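Local coordinates for periplasmic oligopeptide-binding protein (Burkholderia pseudomallei, PDB 3ZS6), which probably binds oligopeptides in the periplasm as the solute-binding component of an ABC transport system for peptide uptake, at residues A[60-65]-A[135-140]; A[106-111]-A[122-127]; A[247-252]-A[478-483]. All coordinates share one frame; numbering follows the deposited sequence.

Contacts 1 and 2 both reach one antiparallel sheet, their centres about 10 Å apart, whereas contact 3 lies across the chain's centre, its own centre about 44 and 45 Å from theirs. Contact 1 pairs two strands of that sheet; contact 2, nested within the loop that contact 1 closes, fastens the turn 108-111 to the chain entering the sheet's outermost strand. Strand 133-137 joins the two, for Lys-137 also bonds to Lys-109 and Gly-125. All three are partly buried. Regular backbone bonding dominates contact 1, a side-chain amide and a small apolar cluster mark contact 2, and contact 3, at a helix end, adds a hydrated carboxylate to its leucine-aromatic packing.

Contact 1 of 3, residues A[60-65]-A[135-140]; sequences APDTWI and EVKTEV
Thr-63 and Lys-137 run side by side on one face of an antiparallel strand pair, as a non-hydrogen-bonded pair. Bending at chi2 (-90°) brings the lysine chain alongside the threonine, so CD packs on OG1 and NZ reaches Thr-63 OG1 in a weak 3.4 Å bond. The hydroxyl donates to Asp-62 OD1 at 2.7 Å, coming from above the carboxylate plane; Lys-137 NZ stays 4.6 Å from Asp-62 OD1, too far for a salt bridge, though some attraction is likely. On the same face, Ile-65 CD1 rests 4.0 Å from Glu-135 CB where the two chains cross at a slant, and Arg-127 holds the glutamate's carboxylate in a salt bridge. Aromatic Trp-64 and beta-branched Val-136, well suited to strands, occupy the other face, and their backbones form a hydrogen-bonded pair, with 3.0 Å from Trp-64 N to Val-136 O. Thr-138 N bonds to Asp-62 O, while a water bridges Thr-138 OG1, Pro-61 O and, weakly, Trp-64 NE1. The type I turn 60-63 leads in from strand 48-60, whose His-58 stacks on the Trp-64 ring; Phe-145 of helix 145-148 touches both Trp-64 and Val-136, and strand 126-128 flanks the far edge of 133-137.

Contact 2 of 3, residues A[106-111]-A[122-127]; sequences EFVKNA and GDLGIR
A type II beta turn, Val-108 to Ala-111, meets the chain that runs from a short 3-10 segment into strand 126-128, and two hydrogen bonds fasten them together. At the centre of the turn, Lys-109 O accepts from Gly-125 N at 2.8 Å. Beside it the Asn-110 amide extends across to the other chain: ND2 donates to Asp-123 O at 2.9 Å, almost straight at 176°. The acceptor lies in the amide plane, although the nitrogen stands above the plane of the carbonyl it meets. With CG placed beside the backbone N (chi1 -71°), the amide can reach over to this carbonyl. Asn-110 also has a positive phi of 79°, as the third residue of a type II turn requires, and asparagine tolerates that conformation better than most residues. It occupies the N-cap position before helix 111-115, though its amide is spent on Asp-123 O and makes no capping bond, so the turn delivers the chain straight into the helix. Next to the polar pair, Leu-124 CD1 touches both Val-108 CG1, at 3.6 Å, and Ala-111 CB, at 3.7 Å. Val-108 CG1 also lies against the Gly-125 carbonyl. Glycine suits position 125 because a side chain there would run into Lys-109 CB. Trp-89 of helix 82-93 packs against Val-108, Leu-124 and Ile-126. The carboxylate of Asp-123 turns to Gln-119, and Glu-139 OE2 takes the backbone N-H of Asn-110.

Contact 3 of 3, residues A[247-252]-A[478-483]; sequences KQFGKE and DRLVKS
Glu-252 and Ser-483 meet through their polar ends: Ser-483 OG donates to Glu-252 OE2 at 3.0 Å, at the lone pair facing away from OE1. Two conformers of Glu-252 were modelled, so the bonds of its carboxylate are less certain. The glutamate chain runs extended beyond CG (chi2 -177°), passing close to Val-481 O and carrying its carboxylate alongside the backbone of 481-483. Glu-252 O accepts from Val-481 N at 2.9 Å and is also approached by the CA-H of Leu-480. The apolar half of the contact is made by Phe-249 and Leu-480, whose side chains cross at about a right angle. In the leucine conformer described, one of two, Leu-480 CD2 sits 3.5 Å from Phe-249 CB, while CD1 lies over one ring face, 4.1 Å above the plane and displaced toward the rim; Gln-248 CG lies over the opposite face, likewise toward the rim. A branched leucine can in this conformer touch both base and face of the aromatic group.

Here the chain leaves helix 242-249 and passes through a short 3-10 segment into strand 253-258, which pairs antiparallel with strand 470-480. Gly-250 makes the change of direction with a positive phi of 51°, which glycine adopts readily, and Glu-252 N returns to Phe-249 O. Around the carboxylate, one water joins Glu-252 OE1 to Lys-482 NZ, and another binds Glu-252 OE2 and Ser-483 N. Tyr-226 of helix 219-227 ties the two sides together from outside: its hydroxyl bonds to Glu-252 OE1, its carbonyl receives Lys-482 NZ, and its ring meets Lys-482 in a cation-pi contact and Phe-249 edge-to-face. Arg-254 bonds through NE to Glu-252 O and through NH2 to Val-481 O.

Contact 1 of 3, residues A[60-65]-A[135-140]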
loop_
_atom_site.group_PDB
_atom_site.type_symbol
_atom_site.label_atom_id
_atom_site.label_comp_id
_atom_site.label_asym_id
_atom_site.label_seq_id
_atom_site.Cartn_x
_atom_site.Cartn_y
_atom_site.Cartn_z
ATOM N N ALA A 60 4.136 -22.077 18.314
ATOM C CA ALA A 60 3.214 -21.769 19.397
ATOM C C ALA A 60 2.371 -20.581 18.957
ATOM O O ALA A 60 2.708 -19.916 17.981
ATOM C CB ALA A 60 3.974 -21.446 20.669
ATOM N N PRO A 61 1.261 -20.319 19.660
ATOM C CA PRO A 61 0.409 -19.195 19.269
ATOM C C PRO A 61 1.229 -17.940 18.984
ATOM O O PRO A 61 0.993 -17.296 17.973
ATOM C CB PRO A 61 -0.478 -18.994 20.496
ATOM C CG PRO A 61 -0.594 -20.375 21.080
ATOM C CD PRO A 61 0.745 -21.022 20.848
ATOM N N ASP A 62 2.199 -17.623 19.836
ATOM C CA ASP A 62 2.938 -16.366 19.701
ATOM C C ASP A 62 4.346 -16.540 19.139
ATOM O O ASP A 62 5.172 -15.639 19.261
ATOM C CB ASP A 62 3.039 -15.677 21.061
ATOM C CG ASP A 62 4.018 -16.371 21.984
ATOM O OD1 ASP A 62 4.344 -17.548 21.718
ATOM O OD2 ASP A 62 4.471 -15.743 22.963
ATOM N N THR A 63 4.621 -17.689 18.525
ATOM C CA THR A 63 5.985 -18.026 18.123
ATOM C C THR A 63 6.081 -18.639 16.726
ATOM O O THR A 63 5.424 -19.639 16.433
ATOM C CB THR A 63 6.622 -19.000 19.123
ATOM O OG1 THR A 63 6.598 -18.418 20.430
ATOM C CG2 THR A 63 8.065 -19.309 18.732
ATOM N N TRP A 64 6.913 -18.032 15.879
ATOM C CA TRP A 64 7.218 -18.563 14.549
ATOM C C TRP A 64 8.710 -18.875 14.407
ATOM O O TRP A 64 9.563 -18.136 14.900
ATOM C CB TRP A 64 6.817 -17.558 13.459
ATOM C CG TRP A 64 5.334 -17.396 13.268
ATOM C CD1 TRP A 64 4.501 -16.555 13.957
ATOM C CD2 TRP A 64 4.512 -18.086 12.317
ATOM N NE1 TRP A 64 3.212 -16.689 13.497
ATOM C CE2 TRP A 64 3.192 -17.618 12.489
ATOM C CE3 TRP A 64 4.765 -19.062 11.342
ATOM C CZ2 TRP A 64 2.125 -18.091 11.724
ATOM C CZ3 TRP A 64 3.709 -19.528 10.579
ATOM C CH2 TRP A 64 2.403 -19.039 10.772
ATOM N N ILE A 65 9.021 -19.971 13.722
ATOM C CA ILE A 65 10.404 -20.330 13.430
ATOM C C ILE A 65 10.616 -20.286 11.918
ATOM O O ILE A 65 9.836 -20.864 11.166
ATOM C CB ILE A 65 10.741 -21.753 13.940
ATOM C CG1 ILE A 65 10.617 -21.828 15.461
ATOM C CG2 ILE A 65 12.149 -22.165 13.513
ATOM C CD1 ILE A 65 11.709 -21.095 16.195
ATOM N N GLU A 135 13.899 -16.932 15.195
ATOM C CA GLU A 135 12.721 -17.037 16.042
ATOM C C GLU A 135 12.047 -15.668 16.171
ATOM O O GLU A 135 12.685 -14.690 16.554
ATOM C CB GLU A 135 13.099 -17.565 17.427
ATOM C CG GLU A 135 11.929 -17.617 18.394
ATOM C CD GLU A 135 12.365 -17.859 19.824
ATOM O OE1 GLU A 135 12.831 -16.900 20.473
ATOM O OE2 GLU A 135 12.246 -19.009 20.296
ATOM N N VAL A 136 10.760 -15.605 15.846
ATOM C CA VAL A 136 9.986 -14.382 16.044
ATOM C C VAL A 136 8.863 -14.590 17.059
ATOM O O VAL A 136 8.016 -15.476 16.897
ATOM C CB VAL A 136 9.391 -13.850 14.718
ATOM C CG1 VAL A 136 8.579 -12.575 14.968
ATOM C CG2 VAL A 136 10.494 -13.583 13.715
ATOM N N LYS A 137 8.880 -13.783 18.114
ATOM C CA LYS A 137 7.801 -13.759 19.095
ATOM C C LYS A 137 6.874 -12.599 18.763
ATOM O O LYS A 137 7.342 -11.487 18.533
ATOM C CB LYS A 137 8.365 -13.562 20.504
ATOM C CG LYS A 137 9.287 -14.677 20.984
ATOM C CD LYS A 137 8.513 -15.769 21.701
ATOM C CE LYS A 137 9.455 -16.816 22.265
ATOM N NZ LYS A 137 8.715 -17.887 22.975
ATOM N N THR A 138 5.569 -12.854 18.737
ATOM C CA THR A 138 4.585 -11.809 18.465
ATOM C C THR A 138 3.807 -11.467 19.729
ATOM O O THR A 138 3.679 -12.303 20.624
ATOM C CB THR A 138 3.588 -12.232 17.368
ATOM O OG1 THR A 138 2.959 -13.464 17.743
ATOM C CG2 THR A 138 4.301 -12.412 16.033
ATOM N N GLU A 139 3.288 -10.241 19.791
ATOM C CA GLU A 139 2.534 -9.766 20.957
ATOM C C GLU A 139 1.265 -10.576 21.173
ATOM O O GLU A 139 0.883 -10.857 22.301
ATOM C CB GLU A 139 2.159 -8.289 20.791
ATOM C CG GLU A 139 3.335 -7.330 20.810
ATOM C CD GLU A 139 3.839 -7.039 22.212
ATOM O OE1 GLU A 139 3.292 -7.616 23.175
ATOM O OE2 GLU A 139 4.782 -6.231 22.349
ATOM N N VAL A 140 0.602 -10.922 20.076
ATOM C CA VAL A 140 -0.597 -11.746 20.108
ATOM C C VAL A 140 -0.473 -12.757 18.980
ATOM O O VAL A 140 0.352 -12.589 18.091
ATOM C CB VAL A 140 -1.865 -10.910 19.878
ATOM C CG1 VAL A 140 -2.082 -9.941 21.029
ATOM C CG2 VAL A 140 -1.768 -10.152 18.555
HETATM O O HOH W 1 2.119 -15.633 16.005
#

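Contact 2 of 3, residues A[106-111]-A[122-127]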
loop_
_atom_site.group_PDB
_atom_site.type_symbol
_atom_site.label_atom_id
_atom_site.label_comp_id
_atom_site.label_asym_id
_atom_site.label_seq_id
_atom_site.Cartn_x
_atom_site.Cartn_y
_atom_site.Cartn_z
ATOM N N GLU A 106 5.191 -3.954 14.137
ATOM C CA GLU A 106 4.420 -3.706 15.348
ATOM C C GLU A 106 3.861 -4.987 15.973
ATOM O O GLU A 106 3.607 -5.027 17.178
ATOM C CB GLU A 106 3.291 -2.714 15.059
ATOM C CG GLU A 106 3.038 -1.705 16.159
ATOM C CD GLU A 106 2.042 -0.636 15.737
ATOM O OE1 GLU A 106 2.394 0.200 14.879
ATOM O OE2 GLU A 106 0.905 -0.639 16.255
ATOM N N PHE A 107 3.671 -6.030 15.167
ATOM C CA PHE A 107 3.147 -7.293 15.693
ATOM C C PHE A 107 4.205 -8.027 16.517
ATOM O O PHE A 107 3.883 -8.904 17.321
ATOM C CB PHE A 107 2.656 -8.216 14.570
ATOM C CG PHE A 107 1.468 -7.693 13.814
ATOM C CD1 PHE A 107 1.002 -6.404 14.015
ATOM C CD2 PHE A 107 0.811 -8.502 12.898
ATOM C CE1 PHE A 107 -0.095 -5.928 13.311
ATOM C CE2 PHE A 107 -0.286 -8.035 12.193
ATOM C CZ PHE A 107 -0.739 -6.746 12.400
ATOM N N VAL A 108 5.470 -7.672 16.310
ATOM C CA VAL A 108 6.560 -8.343 17.006
ATOM C C VAL A 108 6.657 -7.922 18.473
ATOM O O VAL A 108 6.399 -6.769 18.825
ATOM C CB VAL A 108 7.902 -8.127 16.294
ATOM C CG1 VAL A 108 9.009 -8.895 17.002
ATOM C CG2 VAL A 108 7.793 -8.569 14.838
ATOM N N LYS A 109 7.029 -8.880 19.318
ATOM C CA LYS A 109 7.063 -8.690 20.759
ATOM C C LYS A 109 7.925 -7.497 21.155
ATOM O O LYS A 109 9.078 -7.377 20.729
ATOM C CB LYS A 109 7.556 -9.970 21.446
ATOM C CG LYS A 109 7.416 -9.968 22.954
ATOM C CD LYS A 109 5.972 -9.720 23.369
ATOM C CE LYS A 109 5.764 -9.987 24.853
ATOM N NZ LYS A 109 5.887 -11.440 25.170
ATOM N N ASN A 110 7.336 -6.605 21.944
ATOM C CA ASN A 110 8.014 -5.411 22.437
ATOM C C ASN A 110 8.117 -4.253 21.442
ATOM O O ASN A 110 8.557 -3.166 21.803
ATOM C CB ASN A 110 9.405 -5.763 22.963
ATOM C CG ASN A 110 9.356 -6.543 24.261
ATOM O OD1 ASN A 110 8.375 -6.483 25.001
ATOM N ND2 ASN A 110 10.417 -7.280 24.544
ATOM N N ALA A 111 7.719 -4.481 20.195
ATOM C CA ALA A 111 7.845 -3.440 19.167
ATOM C C ALA A 111 7.189 -2.108 19.564
ATOM O O ALA A 111 7.787 -1.040 19.389
ATOM C CB ALA A 111 7.307 -3.931 17.821
ATOM N N GLY A 122 17.148 -3.486 21.056
ATOM C CA GLY A 122 17.624 -4.830 21.339
ATOM C C GLY A 122 16.585 -5.742 21.974
ATOM O O GLY A 122 16.731 -6.969 21.951
ATOM N N ASP A 123 15.532 -5.150 22.537
ATOM C CA ASP A 123 14.471 -5.923 23.190
ATOM C C ASP A 123 13.458 -6.540 22.217
ATOM O O ASP A 123 12.595 -7.319 22.627
ATOM C CB ASP A 123 13.723 -5.062 24.218
ATOM C CG ASP A 123 14.543 -4.794 25.474
ATOM O OD1 ASP A 123 15.582 -5.458 25.675
ATOM O OD2 ASP A 123 14.134 -3.926 26.269
ATOM N N LEU A 124 13.555 -6.190 20.938
ATOM C CA LEU A 124 12.601 -6.684 19.942
ATOM C C LEU A 124 12.557 -8.215 19.892
ATOM O O LEU A 124 13.597 -8.883 19.920
ATOM C CB LEU A 124 12.938 -6.126 18.556
ATOM C CG LEU A 124 11.947 -6.359 17.414
ATOM C CD1 LEU A 124 10.585 -5.738 17.739
ATOM C CD2 LEU A 124 12.504 -5.774 16.112
ATOM N N GLY A 125 11.352 -8.764 19.788
ATOM C CA GLY A 125 11.173 -10.206 19.777
ATOM C C GLY A 125 11.570 -10.934 18.500
ATOM O O GLY A 125 10.833 -11.799 18.029
ATOM N N ILE A 126 12.720 -10.590 17.927
ATOM C CA ILE A 126 13.302 -11.418 16.879
ATOM C C ILE A 126 14.701 -11.868 17.288
ATOM O O ILE A 126 15.521 -11.056 17.717
ATOM C CB ILE A 126 13.358 -10.719 15.502
ATOM C CG1 ILE A 126 13.939 -11.677 14.453
ATOM C CG2 ILE A 126 14.183 -9.448 15.569
ATOM C CD1 ILE A 126 13.845 -11.169 13.019
ATOM N N ARG A 127 14.969 -13.162 17.148
ATOM C CA ARG A 127 16.216 -13.734 17.652
ATOM C C ARG A 127 16.884 -14.684 16.654
ATOM O O ARG A 127 16.219 -15.501 16.010
ATOM C CB ARG A 127 15.943 -14.457 18.972
ATOM C CG ARG A 127 17.160 -15.051 19.645
ATOM C CD ARG A 127 16.831 -15.487 21.072
ATOM N NE ARG A 127 15.934 -16.640 21.122
ATOM C CZ ARG A 127 16.329 -17.883 21.397
ATOM N NH1 ARG A 127 17.610 -18.138 21.647
ATOM N NH2 ARG A 127 15.444 -18.871 21.425
#

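Contact 3 of 3, residues A[247-252]-A[478-483]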
loop_
_atom_site.group_PDB
_atom_site.type_symbol
_atom_site.label_atom_id
_atom_site.label_comp_id
_atom_site.label_asym_id
_atom_site.label_seq_id
_atom_site.Cartn_x
_atom_site.Cartn_y
_atom_site.Cartn_z
ATOM N N LYS A 247 -11.092 -2.709 -26.941
ATOM C CA LYS A 247 -11.297 -3.026 -28.344
ATOM C C LYS A 247 -9.962 -3.119 -29.061
ATOM O O LYS A 247 -9.750 -4.012 -29.885
ATOM C CB LYS A 247 -12.168 -1.955 -29.005
ATOM C CG LYS A 247 -12.411 -2.173 -30.484
ATOM C CD LYS A 247 -12.702 -0.848 -31.176
ATOM C CE LYS A 247 -13.695 -0.012 -30.378
ATOM N NZ LYS A 247 -13.535 1.450 -30.636
ATOM N N GLN A 248 -9.064 -2.196 -28.738
ATOM C CA GLN A 248 -7.765 -2.129 -29.401
ATOM C C GLN A 248 -6.755 -3.164 -28.904
ATOM O O GLN A 248 -5.981 -3.700 -29.692
ATOM C CB GLN A 248 -7.151 -0.730 -29.267
ATOM C CG GLN A 248 -5.793 -0.595 -29.979
ATOM C CD GLN A 248 -5.266 0.837 -29.994
ATOM O OE1 GLN A 248 -5.892 1.744 -29.450
ATOM N NE2 GLN A 248 -4.110 1.040 -30.621
ATOM N N PHE A 249 -6.747 -3.438 -27.603
ATOM C CA PHE A 249 -5.684 -4.271 -27.033
ATOM C C PHE A 249 -6.163 -5.642 -26.542
ATOM O O PHE A 249 -5.352 -6.508 -26.198
ATOM C CB PHE A 249 -4.955 -3.510 -25.915
ATOM C CG PHE A 249 -4.240 -2.273 -26.393
ATOM C CD1 PHE A 249 -3.025 -2.371 -27.056
ATOM C CD2 PHE A 249 -4.790 -1.015 -26.193
ATOM C CE1 PHE A 249 -2.370 -1.237 -27.509
ATOM C CE2 PHE A 249 -4.136 0.123 -26.640
ATOM C CZ PHE A 249 -2.924 0.011 -27.299
ATOM N N GLY A 250 -7.478 -5.822 -26.504
ATOM C CA GLY A 250 -8.088 -7.078 -26.114
ATOM C C GLY A 250 -7.582 -7.636 -24.796
ATOM O O GLY A 250 -7.645 -6.970 -23.762
ATOM N N LYS A 251 -7.068 -8.861 -24.846
ATOM C CA LYS A 251 -6.672 -9.588 -23.648
ATOM C C LYS A 251 -5.386 -9.078 -23.004
ATOM O O LYS A 251 -5.039 -9.498 -21.904
ATOM C CB LYS A 251 -6.585 -11.099 -23.930
ATOM C CG LYS A 251 -7.942 -11.741 -24.270
ATOM C CD LYS A 251 -7.795 -13.247 -24.527
ATOM C CE LYS A 251 -8.965 -13.818 -25.331
ATOM N NZ LYS A 251 -8.697 -15.230 -25.764
ATOM N N GLU A 252 -4.668 -8.191 -23.684
ATOM C CA GLU A 252 -3.551 -7.500 -23.036
ATOM C C GLU A 252 -4.065 -6.660 -21.861
ATOM O O GLU A 252 -3.330 -6.363 -20.910
ATOM C CB GLU A 252 -2.775 -6.634 -24.039
ATOM C CG GLU A 252 -2.161 -7.451 -25.174
ATOM C CD GLU A 252 -1.328 -6.626 -26.133
ATOM O OE1 GLU A 252 -1.265 -5.389 -25.963
ATOM O OE2 GLU A 252 -0.730 -7.219 -27.060
ATOM N N ASP A 478 -7.137 -3.212 -13.489
ATOM C CA ASP A 478 -6.988 -3.109 -14.936
ATOM C C ASP A 478 -5.690 -2.434 -15.352
ATOM O O ASP A 478 -5.398 -1.312 -14.936
ATOM C CB ASP A 478 -8.171 -2.346 -15.546
ATOM C CG ASP A 478 -9.477 -3.121 -15.464
ATOM O OD1 ASP A 478 -9.544 -4.109 -14.707
ATOM O OD2 ASP A 478 -10.444 -2.721 -16.143
ATOM N N ARG A 479 -4.922 -3.128 -16.186
ATOM C CA ARG A 479 -3.705 -2.573 -16.760
ATOM C C ARG A 479 -3.378 -3.302 -18.066
ATOM O O ARG A 479 -3.964 -4.353 -18.359
ATOM C CB ARG A 479 -2.532 -2.670 -15.771
ATOM C CG ARG A 479 -2.049 -4.094 -15.467
ATOM C CD ARG A 479 -0.593 -4.102 -14.958
ATOM N NE ARG A 479 -0.408 -3.222 -13.802
ATOM C CZ ARG A 479 -0.552 -3.608 -12.536
ATOM N NH1 ARG A 479 -0.885 -4.865 -12.246
ATOM N NH2 ARG A 479 -0.375 -2.733 -11.553
ATOM N N LEU A 480 -2.470 -2.729 -18.853
ATOM C CA LEU A 480 -2.041 -3.342 -20.109
ATOM C C LEU A 480 -0.702 -4.039 -19.917
ATOM O O LEU A 480 0.246 -3.446 -19.403
ATOM C CB LEU A 480 -1.932 -2.292 -21.222
ATOM C CG LEU A 480 -3.259 -1.707 -21.727
ATOM C CD1 LEU A 480 -3.055 -0.373 -22.448
ATOM C CD2 LEU A 480 -3.987 -2.708 -22.633
ATOM N N VAL A 481 -0.641 -5.304 -20.320
ATOM C CA VAL A 481 0.591 -6.082 -20.280
ATOM C C VAL A 481 0.691 -6.824 -21.614
ATOM O O VAL A 481 -0.248 -7.508 -22.024
ATOM C CB VAL A 481 0.608 -7.082 -19.111
ATOM C CG1 VAL A 481 1.878 -7.928 -19.139
ATOM C CG2 VAL A 481 0.474 -6.347 -17.758
ATOM N N LYS A 482 1.818 -6.662 -22.299
ATOM C CA LYS A 482 1.985 -7.194 -23.654
ATOM C C LYS A 482 1.737 -8.708 -23.720
ATOM O O LYS A 482 1.988 -9.434 -22.751
ATOM C CB LYS A 482 3.383 -6.852 -24.183
ATOM C CG LYS A 482 3.638 -5.346 -24.338
ATOM C CD LYS A 482 2.922 -4.791 -25.570
ATOM C CE LYS A 482 3.244 -3.315 -25.802
ATOM N NZ LYS A 482 2.697 -2.834 -27.108
ATOM N N SER A 483 1.229 -9.171 -24.860
ATOM C CA SER A 483 0.937 -10.591 -25.063
ATOM C C SER A 483 2.177 -11.473 -24.939
ATOM O O SER A 483 2.066 -12.660 -24.626
ATOM C CB SER A 483 0.273 -10.821 -26.428
ATOM O OG SER A 483 -0.976 -10.154 -26.479
HETATM O O HOH W 2 0.145 -4.022 -27.852
HETATM O O HOH W 3 1.798 -7.638 -27.718
#